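PDB 3ALU: lectin CEL-IV, C-type from Cucumaria echinata, which binds galactose-containing sugars such as raffinose as a tetrameric calcium-dependent (C-type) lectin with an EPN carbohydrate recognition motif. Local coordinates for residues A[6-11]-A[16-21]; A[10-15]-A[60-65]; A[94-99]-A[107-112]. All coordinates share one frame; numbering follows the deposited sequence.

Contact 1: A[6-11]-A[16-21]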
loop_
_atom_site.group_PDB
_atom_site.type_symbol
_atom_site.label_atom_id
_atom_site.label_comp_id
_atom_site.label_asym_id
_atom_site.label_seq_id
_atom_site.Cartn_x
_atom_site.Cartn_y
_atom_site.Cartn_z
ATOM N N PRO A 6 3.131 -0.771 9.087
ATOM C CA PRO A 6 3.207 -2.086 9.716
ATOM C C PRO A 6 2.144 -2.293 10.804
ATOM O O PRO A 6 1.507 -1.337 11.250
ATOM C CB PRO A 6 4.605 -2.108 10.336
ATOM C CG PRO A 6 5.329 -0.900 9.812
ATOM C CD PRO A 6 4.302 0.076 9.375
ATOM N N PRO A 7 1.948 -3.544 11.248
ATOM C CA PRO A 7 0.998 -3.861 12.277
ATOM C C PRO A 7 1.232 -3.040 13.526
ATOM O O PRO A 7 2.377 -2.877 13.977
ATOM C CB PRO A 7 1.250 -5.348 12.539
ATOM C CG PRO A 7 1.744 -5.848 11.249
ATOM C CD PRO A 7 2.668 -4.740 10.792
ATOM N N LEU A 8 0.129 -2.526 14.053
ATOM C CA LEU A 8 0.066 -1.666 15.260
ATOM C C LEU A 8 0.350 -0.200 14.942
ATOM O O LEU A 8 0.105 0.656 15.796
ATOM C CB LEU A 8 0.920 -2.168 16.457
ATOM C CG LEU A 8 0.713 -3.616 16.925
ATOM C CD1 LEU A 8 1.790 -3.974 18.011
ATOM C CD2 LEU A 8 -0.703 -3.801 17.483
ATOM N N TRP A 9 0.840 0.081 13.736
ATOM C CA TRP A 9 1.064 1.484 13.336
ATOM C C TRP A 9 -0.153 1.945 12.545
ATOM O O TRP A 9 -0.941 1.130 12.100
ATOM C CB TRP A 9 2.357 1.646 12.507
ATOM C CG TRP A 9 3.574 1.370 13.347
ATOM C CD1 TRP A 9 4.002 0.134 13.815
ATOM C CD2 TRP A 9 4.490 2.324 13.873
ATOM N NE1 TRP A 9 5.122 0.279 14.589
ATOM C CE2 TRP A 9 5.451 1.614 14.643
ATOM C CE3 TRP A 9 4.601 3.714 13.770
ATOM C CZ2 TRP A 9 6.516 2.260 15.309
ATOM C CZ3 TRP A 9 5.625 4.356 14.433
ATOM C CH2 TRP A 9 6.593 3.637 15.184
ATOM N N THR A 10 -0.346 3.259 12.404
ATOM C CA THR A 10 -1.496 3.742 11.668
ATOM C C THR A 10 -1.077 4.948 10.815
ATOM O O THR A 10 -0.210 5.707 11.217
ATOM C CB THR A 10 -2.699 4.020 12.595
ATOM O OG1 THR A 10 -3.877 4.183 11.780
ATOM C CG2 THR A 10 -2.442 5.227 13.490
ATOM N N GLY A 11 -1.662 5.057 9.625
ATOM C CA GLY A 11 -1.176 5.956 8.558
ATOM C C GLY A 11 -2.044 7.182 8.381
ATOM O O GLY A 11 -3.275 7.122 8.525
ATOM N N CYS A 16 3.506 7.050 8.993
ATOM C CA CYS A 16 3.007 6.030 9.890
ATOM C C CYS A 16 3.333 6.425 11.331
ATOM O O CYS A 16 4.485 6.830 11.629
ATOM C CB CYS A 16 3.678 4.679 9.618
ATOM S SG CYS A 16 3.282 4.055 7.963
ATOM N N PHE A 17 2.321 6.345 12.171
ATOM C CA PHE A 17 2.431 6.813 13.552
ATOM C C PHE A 17 2.043 5.742 14.539
ATOM O O PHE A 17 1.237 4.858 14.247
ATOM C CB PHE A 17 1.488 7.989 13.771
ATOM C CG PHE A 17 1.774 9.195 12.892
ATOM C CD1 PHE A 17 1.037 9.409 11.729
ATOM C CD2 PHE A 17 2.754 10.113 13.246
ATOM C CE1 PHE A 17 1.267 10.536 10.927
ATOM C CE2 PHE A 17 3.002 11.232 12.465
ATOM C CZ PHE A 17 2.280 11.465 11.313
ATOM N N ARG A 18 2.579 5.873 15.754
ATOM C CA ARG A 18 2.176 5.004 16.847
ATOM C C ARG A 18 2.373 5.734 18.180
ATOM O O ARG A 18 3.418 6.368 18.436
ATOM C CB ARG A 18 2.952 3.691 16.811
ATOM C CG ARG A 18 2.486 2.689 17.903
ATOM C CD ARG A 18 3.036 1.292 17.636
ATOM N NE ARG A 18 2.807 0.522 18.833
ATOM C CZ ARG A 18 3.479 -0.597 19.100
ATOM N NH1 ARG A 18 4.360 -1.062 18.223
ATOM N NH2 ARG A 18 3.267 -1.229 20.227
ATOM N N LEU A 19 1.316 5.689 18.974
ATOM C CA LEU A 19 1.325 6.187 20.358
ATOM C C LEU A 19 1.870 5.148 21.302
ATOM O O LEU A 19 1.370 3.989 21.337
ATOM C CB LEU A 19 -0.116 6.573 20.738
ATOM C CG LEU A 19 -0.313 6.960 22.217
ATOM C CD1 LEU A 19 0.310 8.312 22.492
ATOM C CD2 LEU A 19 -1.776 6.976 22.566
ATOM N N PHE A 20 2.848 5.558 22.101
ATOM C CA PHE A 20 3.442 4.651 23.117
ATOM C C PHE A 20 3.037 5.074 24.512
ATOM O O PHE A 20 2.945 6.273 24.821
ATOM C CB PHE A 20 4.961 4.563 22.969
ATOM C CG PHE A 20 5.382 3.846 21.710
ATOM C CD1 PHE A 20 5.531 2.449 21.708
ATOM C CD2 PHE A 20 5.537 4.539 20.510
ATOM C CE1 PHE A 20 5.867 1.772 20.543
ATOM C CE2 PHE A 20 5.908 3.845 19.324
ATOM C CZ PHE A 20 6.048 2.452 19.354
ATOM N N HIS A 21 2.784 4.070 25.359
ATOM C CA HIS A 21 2.151 4.293 26.674
ATOM C C HIS A 21 3.086 4.348 27.838
ATOM O O HIS A 21 2.652 4.729 28.946
ATOM C CB HIS A 21 1.061 3.252 26.944
ATOM C CG HIS A 21 -0.089 3.329 26.002
ATOM N ND1 HIS A 21 -1.362 3.638 26.415
ATOM C CD2 HIS A 21 -0.168 3.120 24.664
ATOM C CE1 HIS A 21 -2.180 3.598 25.381
ATOM N NE2 HIS A 21 -1.478 3.317 24.301
HETATM O O HOH W 1 -0.859 3.162 15.689
#

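Contact 2: A[10-15]-A[60-65]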
loop_
_atom_site.group_PDB
_atom_site.type_symbol
_atom_site.label_atom_id
_atom_site.label_comp_id
_atom_site.label_asym_id
_atom_site.label_seq_id
_atom_site.Cartn_x
_atom_site.Cartn_y
_atom_site.Cartn_z
ATOM N N THR A 10 -0.346 3.259 12.404
ATOM C CA THR A 10 -1.496 3.742 11.668
ATOM C C THR A 10 -1.077 4.948 10.815
ATOM O O THR A 10 -0.210 5.707 11.217
ATOM C CB THR A 10 -2.699 4.020 12.595
ATOM O OG1 THR A 10 -3.877 4.183 11.780
ATOM C CG2 THR A 10 -2.442 5.227 13.490
ATOM N N GLY A 11 -1.662 5.057 9.625
ATOM C CA GLY A 11 -1.176 5.956 8.558
ATOM C C GLY A 11 -2.044 7.182 8.381
ATOM O O GLY A 11 -3.275 7.122 8.525
ATOM N N PHE A 12 -1.396 8.290 8.069
ATOM C CA PHE A 12 -2.092 9.523 7.678
ATOM C C PHE A 12 -1.185 10.279 6.769
ATOM O O PHE A 12 0.003 10.532 7.096
ATOM C CB PHE A 12 -2.458 10.405 8.877
ATOM C CG PHE A 12 -3.325 11.605 8.508
ATOM C CD1 PHE A 12 -2.777 12.868 8.351
ATOM C CD2 PHE A 12 -4.695 11.446 8.335
ATOM C CE1 PHE A 12 -3.617 13.988 8.021
ATOM C CE2 PHE A 12 -5.524 12.522 7.988
ATOM C CZ PHE A 12 -4.972 13.797 7.821
ATOM N N ASN A 13 -1.729 10.614 5.591
ATOM C CA ASN A 13 -1.019 11.431 4.605
ATOM C C ASN A 13 0.404 10.955 4.300
ATOM O O ASN A 13 1.329 11.759 4.225
ATOM C CB ASN A 13 -0.971 12.867 5.092
ATOM C CG ASN A 13 -1.325 13.838 4.004
ATOM O OD1 ASN A 13 -0.495 14.148 3.151
ATOM N ND2 ASN A 13 -2.576 14.312 4.010
ATOM N N GLY A 14 0.572 9.643 4.173
ATOM C CA GLY A 14 1.864 9.088 3.781
ATOM C C GLY A 14 2.835 8.747 4.887
ATOM O O GLY A 14 3.900 8.196 4.624
ATOM N N LYS A 15 2.458 9.050 6.121
ATOM C CA LYS A 15 3.326 8.773 7.285
ATOM C C LYS A 15 2.676 7.771 8.226
ATOM O O LYS A 15 1.466 7.676 8.289
ATOM C CB LYS A 15 3.602 10.062 8.052
ATOM C CG LYS A 15 4.485 10.998 7.258
ATOM C CD LYS A 15 4.626 12.352 7.941
ATOM C CE LYS A 15 5.558 12.254 9.124
ATOM N NZ LYS A 15 5.928 13.648 9.597
ATOM N N GLN A 60 -2.538 17.861 12.526
ATOM C CA GLN A 60 -2.729 18.139 13.926
ATOM C C GLN A 60 -4.039 17.514 14.380
ATOM O O GLN A 60 -4.108 16.961 15.475
ATOM C CB GLN A 60 -2.729 19.681 14.170
ATOM C CG GLN A 60 -3.205 20.113 15.567
ATOM C CD GLN A 60 -2.347 19.631 16.704
ATOM O OE1 GLN A 60 -2.786 19.641 17.859
ATOM N NE2 GLN A 60 -1.118 19.253 16.408
ATOM N N ALA A 61 -5.079 17.638 13.554
ATOM C CA ALA A 61 -6.382 17.093 13.909
ATOM C C ALA A 61 -6.288 15.570 14.003
ATOM O O ALA A 61 -6.881 14.986 14.907
ATOM C CB ALA A 61 -7.446 17.483 12.903
ATOM N N PHE A 62 -5.556 14.968 13.077
ATOM C CA PHE A 62 -5.429 13.496 13.074
ATOM C C PHE A 62 -4.725 13.031 14.354
ATOM O O PHE A 62 -5.195 12.104 15.033
ATOM C CB PHE A 62 -4.669 12.988 11.868
ATOM C CG PHE A 62 -4.252 11.559 12.030
ATOM C CD1 PHE A 62 -2.927 11.237 12.298
ATOM C CD2 PHE A 62 -5.192 10.559 11.950
ATOM C CE1 PHE A 62 -2.553 9.900 12.488
ATOM C CE2 PHE A 62 -4.831 9.246 12.129
ATOM C CZ PHE A 62 -3.534 8.912 12.410
ATOM N N LEU A 63 -3.594 13.652 14.681
ATOM C CA LEU A 63 -2.862 13.217 15.882
ATOM C C LEU A 63 -3.620 13.452 17.184
ATOM O O LEU A 63 -3.549 12.641 18.110
ATOM C CB LEU A 63 -1.429 13.770 15.926
ATOM C CG LEU A 63 -0.537 13.343 14.747
ATOM C CD1 LEU A 63 0.772 14.118 14.728
ATOM C CD2 LEU A 63 -0.240 11.745 14.785
ATOM N N THR A 64 -4.386 14.549 17.247
ATOM C CA THR A 64 -5.231 14.789 18.397
ATOM C C THR A 64 -6.282 13.662 18.551
ATOM O O THR A 64 -6.496 13.160 19.673
ATOM C CB THR A 64 -5.928 16.147 18.284
ATOM O OG1 THR A 64 -4.909 17.141 18.276
ATOM C CG2 THR A 64 -6.800 16.380 19.508
ATOM N N GLU A 65 -6.873 13.264 17.420
ATOM C CA GLU A 65 -7.921 12.252 17.432
ATOM C C GLU A 65 -7.260 10.916 17.810
ATOM O O GLU A 65 -7.855 10.116 18.554
ATOM C CB GLU A 65 -8.611 12.159 16.080
ATOM C CG GLU A 65 -9.711 11.081 16.083
ATOM C CD GLU A 65 -10.762 11.235 14.982
ATOM O OE1 GLU A 65 -10.465 11.808 13.905
ATOM O OE2 GLU A 65 -11.890 10.744 15.206
#

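Contact 3: A[94-99]-A[107-112]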
loop_
_atom_site.group_PDB
_atom_site.type_symbol
_atom_site.label_atom_id
_atom_site.label_comp_id
_atom_site.label_asym_id
_atom_site.label_seq_id
_atom_site.Cartn_x
_atom_site.Cartn_y
_atom_site.Cartn_z
ATOM N N SER A 94 11.961 31.700 18.507
ATOM C CA SER A 94 12.030 31.462 17.065
ATOM C C SER A 94 12.875 30.240 16.713
ATOM O O SER A 94 12.856 29.812 15.572
ATOM C CB SER A 94 12.505 32.695 16.296
ATOM O OG SER A 94 13.802 33.079 16.700
ATOM N N ASP A 95 13.612 29.685 17.684
ATOM C CA ASP A 95 14.498 28.570 17.427
ATOM C C ASP A 95 13.738 27.263 17.592
ATOM O O ASP A 95 14.035 26.473 18.473
ATOM C CB ASP A 95 15.746 28.599 18.335
ATOM C CG ASP A 95 16.592 29.835 18.090
ATOM O OD1 ASP A 95 16.863 30.567 19.060
ATOM O OD2 ASP A 95 16.955 30.090 16.920
ATOM N N GLN A 96 12.762 27.056 16.717
ATOM C CA GLN A 96 11.939 25.832 16.804
ATOM C C GLN A 96 12.423 24.866 15.754
ATOM O O GLN A 96 12.650 25.274 14.595
ATOM C CB GLN A 96 10.463 26.168 16.583
ATOM C CG GLN A 96 9.864 26.874 17.776
ATOM C CD GLN A 96 8.454 27.319 17.597
ATOM O OE1 GLN A 96 7.636 26.633 16.984
ATOM N NE2 GLN A 96 8.137 28.479 18.158
ATOM N N THR A 97 12.606 23.592 16.153
ATOM C CA THR A 97 13.062 22.543 15.237
ATOM C C THR A 97 12.307 21.260 15.573
ATOM O O THR A 97 11.883 21.052 16.708
ATOM C CB THR A 97 14.595 22.233 15.337
ATOM O OG1 THR A 97 14.952 21.902 16.684
ATOM C CG2 THR A 97 15.469 23.456 14.901
ATOM N N TRP A 98 12.223 20.398 14.567
ATOM C CA TRP A 98 11.716 19.058 14.738
ATOM C C TRP A 98 12.888 18.104 14.744
ATOM O O TRP A 98 13.844 18.281 13.967
ATOM C CB TRP A 98 10.818 18.687 13.560
ATOM C CG TRP A 98 9.519 19.417 13.462
ATOM C CD1 TRP A 98 9.144 20.309 12.487
ATOM C CD2 TRP A 98 8.392 19.283 14.340
ATOM N NE1 TRP A 98 7.849 20.763 12.724
ATOM C CE2 TRP A 98 7.362 20.125 13.841
ATOM C CE3 TRP A 98 8.146 18.508 15.506
ATOM C CZ2 TRP A 98 6.113 20.243 14.460
ATOM C CZ3 TRP A 98 6.910 18.615 16.121
ATOM C CH2 TRP A 98 5.886 19.471 15.597
ATOM N N THR A 99 12.779 17.062 15.577
ATOM C CA THR A 99 13.846 16.039 15.642
ATOM C C THR A 99 14.080 15.322 14.338
ATOM O O THR A 99 15.199 14.845 14.113
ATOM C CB THR A 99 13.628 15.022 16.773
ATOM O OG1 THR A 99 12.386 14.317 16.554
ATOM C CG2 THR A 99 13.640 15.736 18.165
ATOM N N ASP A 107 2.153 25.918 12.940
ATOM C CA ASP A 107 2.115 26.455 14.288
ATOM C C ASP A 107 0.888 25.912 15.020
ATOM O O ASP A 107 -0.241 26.359 14.767
ATOM C CB ASP A 107 2.038 28.003 14.165
ATOM C CG ASP A 107 1.769 28.695 15.472
ATOM O OD1 ASP A 107 1.698 29.967 15.471
ATOM O OD2 ASP A 107 1.609 28.012 16.497
ATOM N N GLY A 108 1.099 24.946 15.935
ATOM C CA GLY A 108 -0.004 24.337 16.644
ATOM C C GLY A 108 -0.048 24.665 18.127
ATOM O O GLY A 108 -0.738 24.019 18.899
ATOM N N TRP A 109 0.683 25.694 18.522
ATOM C CA TRP A 109 0.802 26.063 19.923
ATOM C C TRP A 109 -0.515 26.614 20.503
ATOM O O TRP A 109 -1.180 27.439 19.868
ATOM C CB TRP A 109 1.860 27.159 20.050
ATOM C CG TRP A 109 3.257 26.728 19.692
ATOM C CD1 TRP A 109 3.931 27.024 18.545
ATOM C CD2 TRP A 109 4.103 25.851 20.453
ATOM N NE1 TRP A 109 5.196 26.439 18.572
ATOM C CE2 TRP A 109 5.318 25.710 19.730
ATOM C CE3 TRP A 109 3.964 25.197 21.686
ATOM C CZ2 TRP A 109 6.400 24.932 20.200
ATOM C CZ3 TRP A 109 5.053 24.412 22.170
ATOM C CH2 TRP A 109 6.248 24.293 21.422
ATOM N N VAL A 110 -0.865 26.187 21.709
ATOM C CA VAL A 110 -1.961 26.797 22.489
ATOM C C VAL A 110 -1.541 28.268 22.660
ATOM O O VAL A 110 -0.346 28.564 22.780
ATOM C CB VAL A 110 -2.072 26.135 23.886
ATOM C CG1 VAL A 110 -2.975 26.925 24.841
ATOM C CG2 VAL A 110 -2.622 24.750 23.754
ATOM N N SER A 111 -2.517 29.178 22.667
ATOM C CA SER A 111 -2.208 30.580 22.941
ATOM C C SER A 111 -1.395 30.763 24.215
ATOM O O SER A 111 -1.700 30.168 25.260
ATOM C CB SER A 111 -3.512 31.378 23.007
ATOM O OG SER A 111 -4.248 30.970 24.155
ATOM N N GLY A 112 -0.335 31.577 24.113
ATOM C CA GLY A 112 0.622 31.773 25.216
ATOM C C GLY A 112 1.805 30.810 25.316
ATOM O O GLY A 112 2.696 30.995 26.178
#

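Contact 1: A[6-11]-A[16-21]
Trp9 lays one face of its indole against Arg18 in the N-terminal beta hairpin of this C-type lectin fold, formed by strands 10-12 and 15-21. Arg18 CB sits 3.5 Å from the centroid of the Trp9 six-membered ring, almost straight above it, in a CH-pi contact. CG of Arg18 is anti to the backbone N (chi1 -176°), and the chain runs extended from there to NE. This carries the guanidinium past the pyrrole end of the indole, where Trp9 NE1 lies at its edge. The indole and guanidinium planes are perpendicular. Leu8 runs alongside Arg18, pointing the same way, and its CD1 lies 3.8 Å from Arg18 NH2, over one face of the guanidinium. Phe20 CE1 lies over the opposite face, so the flat cation is held between an aliphatic branch and a ring. Phe20 also turns its edge toward the face of Trp9 in an offset edge-to-face pair, with planes at 68°. Trp9 meets Phe36 edge-to-face as well and touches Cys147.

The backbones join at Thr10 and Phe17, an antiparallel hydrogen-bonded pair. Thr10 N donates to Phe17 O at 2.9 Å, and Phe17 N donates to Thr10 O at 2.8 Å. Gly11 and Cys16 form the next, non-hydrogen-bonded pair. Cys16 is disulfide-bonded to Cys5, and its SG also meets Pro6 CD. Before the strand, residues Pro6 to Trp9 form a type II beta turn, closed by a hydrogen bond from Trp9 N to Pro6 O. The hairpin edge also faces the second subunit, where Thr10 OG1 is hydrogen-bonded to Trp9 O of that chain. One water bridges the two segments, donating to Leu8 O at 2.7 Å and to Phe17 O at 3.1 Å.

Contact 2: A[10-15]-A[60-65]
Phe12 and Phe62 set their rings nearly parallel, but slid so far apart that they barely overlap. The planes are only 6° from parallel, and the centroids are 4.8 Å apart. The slide puts the CB of each residue over the ring of the other. Phe62 CB lies 3.7 Å from the centroid of the Phe12 ring, almost on its normal. Phe12 CB lies 3.6 Å from the centroid of the Phe62 ring, a little toward the rim. The result is a reciprocal pair of CH-pi contacts.

CG is anti to the backbone N in each, at chi1 -173° in Phe12 and 166° in Phe62. Each CB points at the other segment, and this torsion swings the ring away from the backbone N, so that the two side chains pass in opposite directions. Thr10 CG2 meets Phe62 CZ at 4.0 Å, at the ring edge and in its plane. No hydrogen bond crosses this apolar contact, which lies away from the sugar site.

Thr64 OG1 donates a hydrogen bond to Gln60 O, on the opposite face of that carbonyl from Thr64 N. Pro7 of the second subunit packs on Phe12, and Leu8 of that subunit on Phe62. Strand 10-12, beside neighbouring strand 15-21, runs roughly antiparallel to segment 60-65 of helix 57-70, and the axes of the two segments come within 10.2 Å.

Contact 3: A[94-99]-A[107-112]
Trp109 gives its indole N-H to the side-chain amide of Gln96, the one hydrogen bond between these segments. Trp109 NE1 donates to Gln96 OE1 at 2.9 Å, with an N-H...O angle of 161°. The oxygen lies at the edge of the indole, close to the ring plane. The amide is turned almost perpendicular to the ring. The N-H comes to OE1 from above the carbonyl plane, 45° out of it, rather than along a lone pair.

Each partner has its own support. Gln96 is extended beyond CG, which carries the amide out from strand 96-98 to the indole. Its other end is tied back, with NE2 bonded to Asn93 O just before the segment. This second bond helps to set which way the amide faces. At Trp109 the backbone is held by an Asx turn. Asp107 OD2 accepts from Trp109 N at 3.2 Å, nearly along its C-O axis.

Further out lies the sugar site. At the nearest atoms, the Trp109 side chain is about 4 Å from those of the calcium ligands Glu113 and Asp136, and about 7 Å from the calcium ion itself. It is thus a second-shell neighbour of the metal site. Its indole also meets Trp134 edge-to-face. The contact spans from strand 96-98 to the loop before strand 120-125, with Met87 and Val89 of strand 82-89 against Trp109 and backbone bonds from Gly108 and Val110 to Trp134 of strand 134-137.

From the N terminus, contact 1 closes first. It ties the turn at 6-9 and strand 10-12 to strand 15-21, making a short hairpin. Contact 2 starts from the same strand and overlaps contact 1 at residues 10-11, but closes a much longer loop that reaches helix 57-70. The two touch directly, since Phe17 packs on both Phe62 and Leu63, and both face the second subunit. Contact 3 follows both in series, neither nesting in them nor crossing them. It bridges a short loop from strand 96-98 toward the calcium site. It lies across the centre of the chain from contact 1, their centres about 23 Å apart, yet all three reach the same mixed sheet.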